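Cellulose 1,4-beta-cellobiosidase (Thermobifida fusca, PDB 4JJJ) probably releases cellobiose from cellulose chains as a family 48 glycoside hydrolase, this chain being the catalytic part of a longer protein. Local coordinates at residues Phe415-Gln418 with Val419-Met422; Asp442-Val445 with Pro446-Ile449; Gln623-Ile626 with Ala627-Phe630; Tyr326-Val329 with Leu330-Tyr333. The protein carries 1 engineered substitution. All blocks are in the same frame, centred on the assembly; numbering follows the deposited sequence.

Contact 1. Residues Phe415-Gln418 with Val419-Met422. With BGC (beta-D-glucopyranose), chain B.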
loop_
_atom_site.group_PDB
_atom_site.type_symbol
_atom_site.label_atom_id
_atom_site.label_comp_id
_atom_site.label_asym_id
_atom_site.label_seq_id
_atom_site.Cartn_x
_atom_site.Cartn_y
_atom_site.Cartn_z
ATOM N N PHE A 415 -11.442 -8.175 -2.149
ATOM C CA PHE A 415 -11.541 -8.081 -3.601
ATOM C C PHE A 415 -10.888 -6.846 -4.193
ATOM O O PHE A 415 -10.515 -6.922 -5.366
ATOM C CB PHE A 415 -12.974 -8.210 -4.069
ATOM C CG PHE A 415 -13.176 -8.156 -5.536
ATOM C CD1 PHE A 415 -12.995 -9.278 -6.365
ATOM C CD2 PHE A 415 -13.554 -6.987 -6.121
ATOM C CE1 PHE A 415 -13.216 -9.244 -7.725
ATOM C CE2 PHE A 415 -13.760 -6.912 -7.483
ATOM C CZ PHE A 415 -13.616 -8.060 -8.289
ATOM N N GLY A 416 -10.732 -5.821 -3.411
ATOM C CA GLY A 416 -10.061 -4.617 -3.923
ATOM C C GLY A 416 -8.710 -4.906 -4.522
ATOM O O GLY A 416 -8.317 -4.286 -5.513
ATOM N N PHE A 417 -7.931 -5.834 -3.959
ATOM C CA PHE A 417 -6.625 -6.051 -4.512
ATOM C C PHE A 417 -6.687 -6.695 -5.885
ATOM O O PHE A 417 -5.809 -6.528 -6.716
ATOM C CB PHE A 417 -5.830 -6.943 -3.566
ATOM C CG PHE A 417 -5.184 -6.261 -2.411
ATOM C CD1 PHE A 417 -4.395 -5.126 -2.587
ATOM C CD2 PHE A 417 -5.437 -6.705 -1.148
ATOM C CE1 PHE A 417 -3.751 -4.515 -1.479
ATOM C CE2 PHE A 417 -4.838 -6.094 -0.086
ATOM C CZ PHE A 417 -4.002 -5.024 -0.251
ATOM N N GLN A 418 -7.776 -7.437 -6.160
ATOM C CA GLN A 418 -7.985 -8.045 -7.495
ATOM C C GLN A 418 -8.018 -6.967 -8.556
ATOM O O GLN A 418 -7.287 -7.026 -9.556
ATOM C CB GLN A 418 -9.281 -8.797 -7.638
ATOM C CG GLN A 418 -9.448 -10.036 -6.759
ATOM C CD GLN A 418 -8.475 -11.083 -7.087
ATOM O OE1 GLN A 418 -8.358 -11.538 -8.290
ATOM N NE2 GLN A 418 -7.706 -11.527 -6.087
ATOM N N VAL A 419 -8.824 -5.906 -8.314
ATOM C CA VAL A 419 -8.985 -4.799 -9.289
ATOM C C VAL A 419 -7.816 -3.876 -9.285
ATOM O O VAL A 419 -7.470 -3.319 -10.356
ATOM C CB VAL A 419 -10.351 -4.146 -9.157
ATOM C CG1 VAL A 419 -11.455 -5.076 -9.634
ATOM C CG2 VAL A 419 -10.657 -3.656 -7.762
ATOM N N TRP A 420 -7.193 -3.621 -8.177
ATOM C CA TRP A 420 -6.011 -2.744 -8.195
ATOM C C TRP A 420 -4.906 -3.361 -9.092
ATOM O O TRP A 420 -4.293 -2.671 -9.955
ATOM C CB TRP A 420 -5.523 -2.443 -6.838
ATOM C CG TRP A 420 -6.250 -1.409 -6.099
ATOM C CD1 TRP A 420 -7.184 -0.561 -6.563
ATOM C CD2 TRP A 420 -5.970 -0.991 -4.745
ATOM N NE1 TRP A 420 -7.556 0.298 -5.578
ATOM C CE2 TRP A 420 -6.804 0.089 -4.462
ATOM C CE3 TRP A 420 -5.069 -1.445 -3.778
ATOM C CZ2 TRP A 420 -6.768 0.757 -3.256
ATOM C CZ3 TRP A 420 -5.021 -0.780 -2.546
ATOM C CH2 TRP A 420 -5.854 0.304 -2.302
ATOM N N ASN A 421 -4.661 -4.678 -8.919
ATOM C CA ASN A 421 -3.694 -5.360 -9.788
ATOM C C ASN A 421 -4.186 -5.464 -11.218
ATOM O O ASN A 421 -3.496 -5.045 -12.182
ATOM C CB ASN A 421 -3.365 -6.714 -9.225
ATOM C CG ASN A 421 -2.742 -7.605 -10.253
ATOM O OD1 ASN A 421 -1.828 -7.213 -10.885
ATOM N ND2 ASN A 421 -3.099 -8.897 -10.207
ATOM N N MET A 422 -5.404 -5.912 -11.376
ATOM C CA MET A 422 -5.931 -6.221 -12.684
ATOM C C MET A 422 -6.027 -5.007 -13.549
ATOM O O MET A 422 -5.798 -5.105 -14.738
ATOM C CB MET A 422 -7.253 -7.001 -12.713
ATOM C CG MET A 422 -7.455 -7.855 -13.961
ATOM S SD MET A 422 -6.150 -9.031 -14.374
ATOM C CE MET A 422 -6.027 -10.013 -12.880
HETATM C C2 BGC B . -7.901 1.114 2.669
HETATM C C3 BGC B . -6.619 1.310 1.864
HETATM C C4 BGC B . -5.771 0.005 1.871
HETATM C C5 BGC B . -6.622 -1.246 1.540
HETATM C C6 BGC B . -5.813 -2.507 1.735
HETATM C C1 BGC B . -8.666 -0.118 2.222
HETATM O O2 BGC B . -8.754 2.237 2.491
HETATM O O3 BGC B . -5.910 2.432 2.446
HETATM O O4 BGC B . -4.692 0.162 0.927
HETATM O O5 BGC B . -7.776 -1.239 2.390
HETATM O O6 BGC B . -5.322 -2.596 3.059
HETATM O O HOH W 1 -5.467 -9.231 -9.453
#
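The rings of F417 and W420 meet obliquely, with their planes at 79°. F417 CD1 approaches W420 CE3 to 3.9 Å. The indole turns its edge to the bound glucose: sugar O4 lies near the indole plane, 3.4 Å from W420 CH2. F417 CZ touches sugar C6 at 3.7 Å. Both residues belong to the glycan pocket of this cellobiohydrolase. The F415 ring carries Q418 CB over one face. F415 CG stands anti to the backbone N (chi1 -179°), which brings the ring across V419, and F415 CE2 reaches V419 CG1 at 3.6 Å. G416 O accepts from W420 N at 3.0 Å, and Q418 O accepts from M422 N at 2.8 Å. Water 1 also donates to Q418 O. At its polar end W420 NE1 donates to E625 OE2. A leucine in place of W420 has no indole N-H and no flat edge, and would probably leave E625 without this donor and the sugar without part of its wall. V419 packs on A504 and L505 of helix 499-516. M422 reaches I440 and L441 of helix 435-450, while Q418 touches L469 and W471 of strand 465-473.

Contact 2. Residues Asp442-Val445 with Pro446-Ile449. With CA (calcium ion), chain G.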
loop_
_atom_site.group_PDB
_atom_site.type_symbol
_atom_site.label_atom_id
_atom_site.label_comp_id
_atom_site.label_asym_id
_atom_site.label_seq_id
_atom_site.Cartn_x
_atom_site.Cartn_y
_atom_site.Cartn_z
ATOM N N ASP A 442 -8.275 -12.769 -19.938
ATOM C CA ASP A 442 -9.330 -13.543 -20.557
ATOM C C ASP A 442 -9.961 -14.517 -19.568
ATOM O O ASP A 442 -11.133 -14.891 -19.791
ATOM C CB ASP A 442 -8.756 -14.275 -21.795
ATOM C CG ASP A 442 -8.579 -13.355 -23.031
ATOM O OD1 ASP A 442 -9.034 -12.227 -23.126
ATOM O OD2 ASP A 442 -7.896 -13.911 -23.947
ATOM N N LYS A 443 -9.201 -14.990 -18.584
ATOM C CA LYS A 443 -9.766 -15.839 -17.554
ATOM C C LYS A 443 -10.337 -15.060 -16.361
ATOM O O LYS A 443 -11.324 -15.472 -15.769
ATOM C CB LYS A 443 -8.683 -16.805 -17.142
ATOM C CG LYS A 443 -9.190 -17.827 -16.136
ATOM C CD LYS A 443 -8.239 -18.981 -15.830
ATOM C CE LYS A 443 -8.865 -19.995 -14.864
ATOM N NZ LYS A 443 -8.012 -21.237 -14.642
ATOM N N TRP A 444 -9.739 -13.949 -16.012
ATOM C CA TRP A 444 -10.228 -13.172 -14.854
ATOM C C TRP A 444 -11.489 -12.414 -15.104
ATOM O O TRP A 444 -12.358 -12.340 -14.244
ATOM C CB TRP A 444 -9.061 -12.194 -14.367
ATOM C CG TRP A 444 -9.358 -11.413 -13.159
ATOM C CD1 TRP A 444 -8.973 -11.751 -11.870
ATOM C CD2 TRP A 444 -10.052 -10.185 -13.063
ATOM N NE1 TRP A 444 -9.389 -10.828 -11.007
ATOM C CE2 TRP A 444 -10.105 -9.855 -11.679
ATOM C CE3 TRP A 444 -10.659 -9.347 -13.967
ATOM C CZ2 TRP A 444 -10.700 -8.687 -11.219
ATOM C CZ3 TRP A 444 -11.298 -8.206 -13.501
ATOM C CH2 TRP A 444 -11.311 -7.888 -12.172
ATOM N N VAL A 445 -11.574 -11.783 -16.281
ATOM C CA VAL A 445 -12.671 -10.874 -16.605
ATOM C C VAL A 445 -14.044 -11.568 -16.518
ATOM O O VAL A 445 -14.903 -11.082 -15.808
ATOM C CB VAL A 445 -12.429 -10.129 -17.935
ATOM C CG1 VAL A 445 -13.675 -9.384 -18.434
ATOM C CG2 VAL A 445 -11.307 -9.114 -17.775
ATOM N N PRO A 446 -14.203 -12.738 -17.094
ATOM C CA PRO A 446 -15.489 -13.411 -16.927
ATOM C C PRO A 446 -15.881 -13.701 -15.518
ATOM O O PRO A 446 -17.053 -13.591 -15.183
ATOM C CB PRO A 446 -15.381 -14.660 -17.785
ATOM C CG PRO A 446 -14.210 -14.496 -18.632
ATOM C CD PRO A 446 -13.320 -13.440 -18.062
ATOM N N TRP A 447 -14.915 -14.080 -14.699
ATOM C CA TRP A 447 -15.136 -14.373 -13.332
ATOM C C TRP A 447 -15.610 -13.143 -12.637
ATOM O O TRP A 447 -16.570 -13.173 -11.859
ATOM C CB TRP A 447 -13.826 -14.857 -12.627
ATOM C CG TRP A 447 -13.909 -14.992 -11.206
ATOM C CD1 TRP A 447 -14.600 -15.933 -10.475
ATOM C CD2 TRP A 447 -13.201 -14.206 -10.240
ATOM N NE1 TRP A 447 -14.375 -15.773 -9.142
ATOM C CE2 TRP A 447 -13.533 -14.704 -8.957
ATOM C CE3 TRP A 447 -12.396 -13.049 -10.321
ATOM C CZ2 TRP A 447 -13.072 -14.144 -7.774
ATOM C CZ3 TRP A 447 -11.914 -12.482 -9.154
ATOM C CH2 TRP A 447 -12.293 -13.048 -7.842
ATOM N N ALA A 448 -14.953 -12.016 -12.855
ATOM C CA ALA A 448 -15.389 -10.795 -12.216
ATOM C C ALA A 448 -16.764 -10.352 -12.633
ATOM O O ALA A 448 -17.609 -10.032 -11.792
ATOM C CB ALA A 448 -14.387 -9.649 -12.486
ATOM N N ILE A 449 -17.011 -10.359 -13.941
ATOM C CA ILE A 449 -18.337 -10.049 -14.505
ATOM C C ILE A 449 -19.435 -10.914 -13.878
ATOM O O ILE A 449 -20.507 -10.379 -13.503
ATOM C CB ILE A 449 -18.280 -10.125 -16.054
ATOM C CG1 ILE A 449 -17.389 -8.994 -16.579
ATOM C CG2 ILE A 449 -19.706 -10.056 -16.604
ATOM C CD1 ILE A 449 -17.191 -9.084 -18.080
HETATM CA CA CA G . -8.072 -13.102 -26.030
HETATM O O HOH W 2 -8.745 -10.853 -25.447
HETATM O O HOH W 3 -9.661 -11.879 -27.293
HETATM O O HOH W 4 -8.467 -14.517 -27.680
#
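W444, W447 and A448 pack within one turn of helix 435-450, part of the (alpha/alpha)6 fold, and the helix is kinked at P446. The edge of the W447 indole points to the face of W444 in an offset edge-to-face pair, planes at 67°. W447 CZ3 comes to 3.5 Å from W444 NE1. A448 CB sits over the six-membered ring of W444 as a CH-pi contact, 3.8 Å from its centroid. A chi1 of -176° carries the W444 indole to these partners. W444 NE1 bonds to Q418 OE1 on helix 416-432. An alanine at W444 would probably open a gap beside A448 and W447 and leave Q418 OE1 without this donor. P446 has no N-H, and its CD lies 3.1 Å from D442 O instead of a donor. Past the proline the helical bonds resume: I449 N donates to V445 O at 2.9 Å, nearly straight at 177°. V445 CG1 meets I449 CD1 at 3.5 Å. D442 and E438 bind a calcium ion together with waters 2, 3 and 4. D442 OD2 is 2.2 Å from the metal. D442 OD1 bonds to Y512 OH and accepts from the calcium-bound water 2 at 2.7 Å.

Contact 3. Residues Gln623-Ile626 with Ala627-Phe630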
loop_
_atom_site.group_PDB
_atom_site.type_symbol
_atom_site.label_atom_id
_atom_site.label_comp_id
_atom_site.label_asym_id
_atom_site.label_seq_id
_atom_site.Cartn_x
_atom_site.Cartn_y
_atom_site.Cartn_z
ATOM N N GLN A 623 -12.470 8.390 -4.037
ATOM C CA GLN A 623 -13.041 9.500 -4.787
ATOM C C GLN A 623 -12.208 9.799 -6.010
ATOM O O GLN A 623 -12.754 10.125 -7.072
ATOM C CB GLN A 623 -13.217 10.727 -3.886
ATOM C CG GLN A 623 -14.142 10.476 -2.666
ATOM C CD GLN A 623 -15.531 10.014 -3.114
ATOM O OE1 GLN A 623 -16.191 10.683 -3.932
ATOM N NE2 GLN A 623 -15.989 8.899 -2.630
ATOM N N VAL A 624 -10.881 9.716 -5.900
ATOM C CA VAL A 624 -9.998 9.852 -7.086
ATOM C C VAL A 624 -10.238 8.702 -8.030
ATOM O O VAL A 624 -10.383 8.865 -9.235
ATOM C CB VAL A 624 -8.531 9.976 -6.648
ATOM C CG1 VAL A 624 -7.661 9.911 -7.868
ATOM C CG2 VAL A 624 -8.261 11.235 -5.845
ATOM N N GLU A 625 -10.364 7.473 -7.523
ATOM C CA GLU A 625 -10.568 6.293 -8.357
ATOM C C GLU A 625 -11.754 6.534 -9.258
ATOM O O GLU A 625 -11.737 6.351 -10.472
ATOM C CB GLU A 625 -10.756 5.028 -7.474
ATOM C CG GLU A 625 -10.545 3.777 -8.242
ATOM C CD GLU A 625 -9.135 3.246 -8.116
ATOM O OE1 GLU A 625 -8.394 3.263 -9.084
ATOM O OE2 GLU A 625 -8.683 2.836 -7.016
ATOM N N ILE A 626 -12.834 7.067 -8.657
ATOM C CA ILE A 626 -14.030 7.408 -9.411
ATOM C C ILE A 626 -13.738 8.463 -10.531
ATOM O O ILE A 626 -14.188 8.305 -11.672
ATOM C CB ILE A 626 -15.196 7.875 -8.486
ATOM C CG1 ILE A 626 -15.610 6.763 -7.525
ATOM C CG2 ILE A 626 -16.352 8.330 -9.315
ATOM C CD1 ILE A 626 -16.442 7.342 -6.356
ATOM N N ALA A 627 -13.159 9.577 -10.120
ATOM C CA ALA A 627 -12.785 10.611 -11.092
ATOM C C ALA A 627 -12.019 9.991 -12.245
ATOM O O ALA A 627 -12.270 10.316 -13.370
ATOM C CB ALA A 627 -11.950 11.684 -10.456
ATOM N N THR A 628 -11.023 9.164 -11.949
ATOM C CA THR A 628 -10.171 8.548 -13.012
ATOM C C THR A 628 -11.018 7.604 -13.874
ATOM O O THR A 628 -10.707 7.493 -15.073
ATOM C CB THR A 628 -8.940 7.867 -12.472
ATOM O OG1 THR A 628 -9.259 6.610 -11.778
ATOM C CG2 THR A 628 -8.139 8.833 -11.652
ATOM N N ALA A 629 -12.045 6.965 -13.361
ATOM C CA ALA A 629 -12.885 6.057 -14.142
ATOM C C ALA A 629 -13.687 6.873 -15.173
ATOM O O ALA A 629 -13.827 6.487 -16.303
ATOM C CB ALA A 629 -13.810 5.213 -13.225
ATOM N N PHE A 630 -14.218 7.988 -14.722
ATOM C CA PHE A 630 -14.917 8.892 -15.650
ATOM C C PHE A 630 -14.007 9.430 -16.727
ATOM O O PHE A 630 -14.375 9.406 -17.929
ATOM C CB PHE A 630 -15.565 10.055 -14.910
ATOM C CG PHE A 630 -16.618 9.652 -13.895
ATOM C CD1 PHE A 630 -17.421 8.478 -14.015
ATOM C CD2 PHE A 630 -16.919 10.543 -12.876
ATOM C CE1 PHE A 630 -18.428 8.194 -13.068
ATOM C CE2 PHE A 630 -17.902 10.249 -11.912
ATOM C CZ PHE A 630 -18.692 9.142 -12.033
#
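T628 folds its hydroxyl back onto the turn before it, and this is the tight part of the contact. T628 OG1 donates to E625 O at 2.8 Å. The donor comes in well off the line of the carbonyl, with a C=O...O angle of 117°. A629 N donates to E625 O at 3.0 Å, so this oxygen is held by two bonds. The hydroxyl can reach it because OG1 lies between the backbone N and the carbonyl carbon (chi1 72°). T628 OG1 is also bonded to K507 NZ, whose charge is paired with E625 OE1 in a salt bridge, while E625 OE2 bonds to Y55 OH. I626 and F630 form a second close pair. They run side by side, with I626 CG2 3.6 Å from F630 CE2. I626 O lies over one face of the F630 ring, toward its rim, and accepts from F630 N at 3.1 Å. All of this lies on helix 620-637, in the (alpha/alpha)6 fold, between helices 2-14, 50-67 and 499-516. Every residue here is buried, so the looser part does not face solvent either. It is on the side of V624, where V624 CG1 is 4.0 Å from T628 CG2.

Contact 4. Residues Tyr326-Val329 with Leu330-Tyr333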
loop_
_atom_site.group_PDB
_atom_site.type_symbol
_atom_site.label_atom_id
_atom_site.label_comp_id
_atom_site.label_asym_id
_atom_site.label_seq_id
_atom_site.Cartn_x
_atom_site.Cartn_y
_atom_site.Cartn_z
ATOM N N TYR A 326 -0.192 -5.869 -5.064
ATOM C CA TYR A 326 0.838 -4.821 -5.145
ATOM C C TYR A 326 1.490 -4.735 -6.505
ATOM O O TYR A 326 2.129 -3.775 -6.842
ATOM C CB TYR A 326 1.947 -4.977 -4.086
ATOM C CG TYR A 326 1.538 -4.560 -2.690
ATOM C CD1 TYR A 326 0.275 -4.722 -2.185
ATOM C CD2 TYR A 326 2.557 -4.117 -1.852
ATOM C CE1 TYR A 326 -0.012 -4.350 -0.892
ATOM C CE2 TYR A 326 2.287 -3.695 -0.553
ATOM C CZ TYR A 326 1.037 -3.810 -0.089
ATOM O OH TYR A 326 0.763 -3.365 1.187
ATOM N N GLN A 327 1.429 -5.833 -7.285
ATOM C CA GLN A 327 2.257 -5.832 -8.475
ATOM C C GLN A 327 1.787 -4.798 -9.475
ATOM O O GLN A 327 0.588 -4.504 -9.525
ATOM C CB GLN A 327 2.325 -7.220 -9.137
ATOM C CG GLN A 327 2.640 -8.381 -8.155
ATOM C CD GLN A 327 3.893 -8.074 -7.311
ATOM O OE1 GLN A 327 3.758 -8.029 -6.034
ATOM N NE2 GLN A 327 4.929 -7.737 -7.869
ATOM N N ASN A 328 2.714 -4.319 -10.278
ATOM C CA ASN A 328 2.372 -3.234 -11.169
ATOM C C ASN A 328 3.132 -3.409 -12.444
ATOM O O ASN A 328 4.209 -2.843 -12.638
ATOM C CB ASN A 328 2.641 -1.872 -10.531
ATOM C CG ASN A 328 1.915 -0.768 -11.226
ATOM O OD1 ASN A 328 1.809 -0.755 -12.447
ATOM N ND2 ASN A 328 1.350 0.170 -10.447
ATOM N N VAL A 329 2.491 -4.194 -13.308
ATOM C CA VAL A 329 3.175 -4.546 -14.537
ATOM C C VAL A 329 3.268 -3.319 -15.463
ATOM O O VAL A 329 4.131 -3.294 -16.377
ATOM C CB VAL A 329 2.486 -5.700 -15.213
ATOM C CG1 VAL A 329 2.665 -6.945 -14.332
ATOM C CG2 VAL A 329 1.065 -5.427 -15.665
ATOM N N LEU A 330 2.392 -2.348 -15.279
ATOM C CA LEU A 330 2.449 -1.120 -16.085
ATOM C C LEU A 330 3.608 -0.270 -15.657
ATOM O O LEU A 330 4.396 0.142 -16.525
ATOM C CB LEU A 330 1.085 -0.372 -15.935
ATOM C CG LEU A 330 0.785 0.848 -16.795
ATOM C CD1 LEU A 330 1.787 1.979 -16.547
ATOM C CD2 LEU A 330 0.774 0.492 -18.287
ATOM N N ALA A 331 3.802 -0.056 -14.387
ATOM C CA ALA A 331 4.995 0.608 -13.877
ATOM C C ALA A 331 6.281 -0.125 -14.311
ATOM O O ALA A 331 7.265 0.556 -14.642
ATOM C CB ALA A 331 4.930 0.791 -12.395
ATOM N N ALA A 332 6.273 -1.460 -14.241
ATOM C CA ALA A 332 7.473 -2.246 -14.619
ATOM C C ALA A 332 7.804 -2.109 -16.106
ATOM O O ALA A 332 8.982 -1.922 -16.480
ATOM C CB ALA A 332 7.359 -3.668 -14.190
ATOM N N TYR A 333 6.739 -2.080 -16.912
ATOM C CA TYR A 333 6.907 -1.863 -18.362
ATOM C C TYR A 333 7.503 -0.487 -18.523
ATOM O O TYR A 333 8.458 -0.314 -19.337
ATOM C CB TYR A 333 5.499 -1.908 -19.012
ATOM C CG TYR A 333 5.526 -1.283 -20.400
ATOM C CD1 TYR A 333 6.033 -2.000 -21.431
ATOM C CD2 TYR A 333 4.957 -0.082 -20.618
ATOM C CE1 TYR A 333 5.996 -1.457 -22.732
ATOM C CE2 TYR A 333 5.006 0.492 -21.870
ATOM C CZ TYR A 333 5.542 -0.227 -22.862
ATOM O OH TYR A 333 5.530 0.328 -24.173
#
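N328 caps the first turn of the helix with its side chain. N328 OD1 accepts from A331 N at 2.9 Å, and the N-H points almost straight at it, 174°. The donor nevertheless stands above the amide plane, 50° out of it, and does not lie on a lone pair. The first torsion of N328, -162°, sets CG beside the carbonyl carbon and swings OD1 forward to the helix end. N328 ND2 bonds to Q231 OE1 on helix 223-242, and this second bond is likely to hold the amide in its rotation. Backbone bonds continue the turn. A332 N donates to N328 O at 3.0 Å, in the carbonyl plane. Y333 N donates to V329 O at 2.9 Å. N328 is therefore the N-cap of helix 329-337, which follows strand 321-323 through a short loop. Its side chain takes up an amide N-H of the first turn, which has no carbonyl of a preceding turn to meet. Van der Waals contact is modest. A331 CB rests 3.6 Å from N328 CG, and L330 CB is equally far from N328 OD1. Farther out, A332 packs on W352 and F356 of helix 348-365, while L330 touches F234 of helix 223-242.

Overall arrangement
Contacts 1, 3 and 4 are largely buried, while contact 2 lies farther out and runs from buried indoles to a calcium ion with bound waters. Contacts 1 and 2 sit on consecutive helices, 416-432 and 435-450, and touch directly: M422 CG packs 3.5 Å from W444 CE3. Contact 1 also meets contact 4, where residues of two glycan sites come together, F417 CE1 lying 3.8 Å from Y326 CE1. Contacts 2 and 3 do not touch; their nearest atoms are about 12 Å apart. The chemistry follows the place: an indole edge and a phenyl ring at the sugar, indole packing and metal binding in contact 2, hydroxyl and charge pairing in contact 3, and amide capping in contact 4.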